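Local coordinates for malarial CLPB2 atpase/hsp101 protein (Plasmodium falciparum, PDB 4IRF) that probably unfolds and translocates proteins using ATP hydrolysis, as a ClpB-type AAA+ chaperone, here represented by its N-terminal, presumed cargo-binding domain, at residues A[13-18]-A[111-116]. Numbering follows the deposited sequence.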
loop_
_atom_site.group_PDB
_atom_site.type_symbol
_atom_site.label_atom_id
_atom_site.label_comp_id
_atom_site.label_asym_id
_atom_site.label_seq_id
_atom_site.Cartn_x
_atom_site.Cartn_y
_atom_site.Cartn_z
ATOM N N LEU A 13 5.030 8.298 -9.152
ATOM C CA LEU A 13 5.969 9.109 -8.426
ATOM C C LEU A 13 7.074 8.286 -7.783
ATOM O O LEU A 13 6.920 7.156 -7.504
ATOM C CB LEU A 13 5.301 9.916 -7.356
ATOM C CG LEU A 13 4.260 10.912 -7.789
ATOM C CD1 LEU A 13 3.632 11.569 -6.606
ATOM C CD2 LEU A 13 4.847 11.922 -8.704
ATOM N N ASN A 14 8.177 8.939 -7.529
ATOM C CA ASN A 14 9.271 8.305 -6.839
ATOM C C ASN A 14 8.867 7.683 -5.542
ATOM O O ASN A 14 9.306 6.659 -5.211
ATOM C CB ASN A 14 10.320 9.277 -6.471
ATOM C CG ASN A 14 11.540 9.168 -7.286
ATOM O OD1 ASN A 14 12.473 8.345 -7.033
ATOM N ND2 ASN A 14 11.620 10.049 -8.207
ATOM N N ARG A 15 8.131 8.428 -4.750
ATOM C CA ARG A 15 7.753 7.918 -3.445
ATOM C C ARG A 15 6.872 6.704 -3.557
ATOM O O ARG A 15 6.880 5.859 -2.670
ATOM C CB ARG A 15 7.111 9.011 -2.574
ATOM C CG ARG A 15 5.897 9.733 -3.179
ATOM C CD ARG A 15 5.351 10.720 -2.136
ATOM N NE ARG A 15 4.219 11.540 -2.577
ATOM C CZ ARG A 15 4.230 12.875 -2.565
ATOM N NH1 ARG A 15 5.305 13.513 -2.132
ATOM N NH2 ARG A 15 3.169 13.569 -2.965
ATOM N N THR A 16 6.141 6.587 -4.665
ATOM C CA THR A 16 5.268 5.439 -4.857
ATOM C C THR A 16 6.130 4.222 -5.195
ATOM O O THR A 16 5.967 3.134 -4.617
ATOM C CB THR A 16 4.255 5.730 -5.990
ATOM O OG1 THR A 16 3.481 6.889 -5.641
ATOM C CG2 THR A 16 3.354 4.571 -6.221
ATOM N N ILE A 17 7.079 4.431 -6.102
ATOM C CA ILE A 17 8.015 3.374 -6.509
ATOM C C ILE A 17 8.833 2.916 -5.292
ATOM O O ILE A 17 9.052 1.730 -5.109
ATOM C CB ILE A 17 8.989 3.920 -7.554
ATOM C CG1 ILE A 17 8.270 4.232 -8.866
ATOM C CG2 ILE A 17 10.086 2.911 -7.844
ATOM C CD1 ILE A 17 7.612 3.044 -9.468
ATOM N N ASN A 18 9.276 3.861 -4.463
ATOM C CA ASN A 18 10.044 3.502 -3.272
ATOM C C ASN A 18 9.263 2.621 -2.297
ATOM O O ASN A 18 9.818 1.703 -1.689
ATOM C CB ASN A 18 10.579 4.754 -2.567
ATOM C CG ASN A 18 11.645 5.472 -3.389
ATOM O OD1 ASN A 18 12.294 4.872 -4.261
ATOM N ND2 ASN A 18 11.842 6.762 -3.105
ATOM N N LYS A 111 0.008 11.677 -12.223
ATOM C CA LYS A 111 0.853 10.646 -11.615
ATOM C C LYS A 111 0.134 9.825 -10.539
ATOM O O LYS A 111 -0.813 10.310 -9.886
ATOM C CB LYS A 111 2.103 11.259 -10.994
ATOM C CG LYS A 111 2.756 12.366 -11.791
ATOM C CD LYS A 111 3.638 11.821 -12.899
ATOM C CE LYS A 111 4.550 12.929 -13.428
ATOM N NZ LYS A 111 5.419 12.389 -14.498
ATOM N N VAL A 112 0.632 8.604 -10.318
ATOM C CA VAL A 112 0.112 7.735 -9.286
ATOM C C VAL A 112 0.850 8.025 -7.970
ATOM O O VAL A 112 2.049 7.833 -7.874
ATOM C CB VAL A 112 0.253 6.243 -9.673
ATOM C CG1 VAL A 112 -0.381 5.358 -8.618
ATOM C CG2 VAL A 112 -0.412 5.981 -11.029
ATOM N N ASP A 113 0.121 8.535 -6.982
ATOM C CA ASP A 113 0.698 8.893 -5.684
ATOM C C ASP A 113 0.303 7.864 -4.633
ATOM O O ASP A 113 -0.415 6.898 -4.898
ATOM C CB ASP A 113 0.223 10.310 -5.270
ATOM C CG ASP A 113 1.211 11.018 -4.347
ATOM O OD1 ASP A 113 1.952 10.339 -3.617
ATOM O OD2 ASP A 113 1.240 12.268 -4.351
ATOM N N VAL A 114 0.765 8.079 -3.411
ATOM C CA VAL A 114 0.496 7.155 -2.323
ATOM C C VAL A 114 -0.979 6.943 -2.020
ATOM O O VAL A 114 -1.377 5.834 -1.700
ATOM C CB VAL A 114 1.266 7.591 -1.046
ATOM C CG1 VAL A 114 1.103 6.578 0.045
ATOM C CG2 VAL A 114 2.729 7.730 -1.367
ATOM N N GLU A 115 -1.798 8.000 -2.110
ATOM C CA GLU A 115 -3.227 7.843 -1.840
ATOM C C GLU A 115 -3.872 6.927 -2.868
ATOM O O GLU A 115 -4.844 6.233 -2.564
ATOM C CB GLU A 115 -3.943 9.191 -1.929
ATOM C CG GLU A 115 -3.530 10.190 -0.829
ATOM C CD GLU A 115 -2.277 10.995 -1.156
ATOM O OE1 GLU A 115 -1.515 10.661 -2.097
ATOM O OE2 GLU A 115 -2.045 12.004 -0.432
ATOM N N HIS A 116 -3.376 6.973 -4.097
ATOM C CA HIS A 116 -3.946 6.151 -5.172
ATOM C C HIS A 116 -3.573 4.686 -4.968
ATOM O O HIS A 116 -4.403 3.797 -5.153
ATOM C CB HIS A 116 -3.474 6.676 -6.527
ATOM C CG HIS A 116 -3.804 8.128 -6.709
ATOM N ND1 HIS A 116 -2.836 9.093 -6.873
ATOM C CD2 HIS A 116 -4.992 8.779 -6.674
ATOM C CE1 HIS A 116 -3.421 10.281 -6.969
ATOM N NE2 HIS A 116 -4.724 10.116 -6.852
#
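Thr16, in the first turn of helix 14-29, comes closest to Val114, the first residue of helix 114-121, their CA atoms 5.7 Å apart, and the carbonyl of Val112, two residues before Val114, faces the start of helix 14-29. Val112 O accepts twice, from opposite faces of its plane: the N-H of Leu13, long at 3.3 Å but nearly straight, and Thr16 OG1 at 2.8 Å. With OG1 anti to its own carbonyl carbon (chi1 -59°), the Thr16 hydroxyl is turned to the Val112 carbonyl.

Next to this, Arg15 grips Asp113 side-on. NE meets OD1 at 2.8 Å and NH2 meets OD2 at 2.7 Å on its syn lone pair, with the guanidinium and carboxylate planes only 22° apart. In this mainly helical Clp N-terminal domain, the pair ties the start of the first helix to that of helix 114-121. Asp113 OD1 also takes the N-H of Val114 from its anti side, while Lys148 of helix 138-151 adds a second charge at OD2; with partners at both oxygens, the carboxylate is probably held in its rotation. The Asp113 N-H points at ND1 of His116, in the ring plane.

Leu13 packs alongside the salt bridge: CD1 rests against Asp113 CG at 3.4 Å, and CD2 lies 3.6 Å from Lys111 CB, whose ammonium reaches on to Gly10 O.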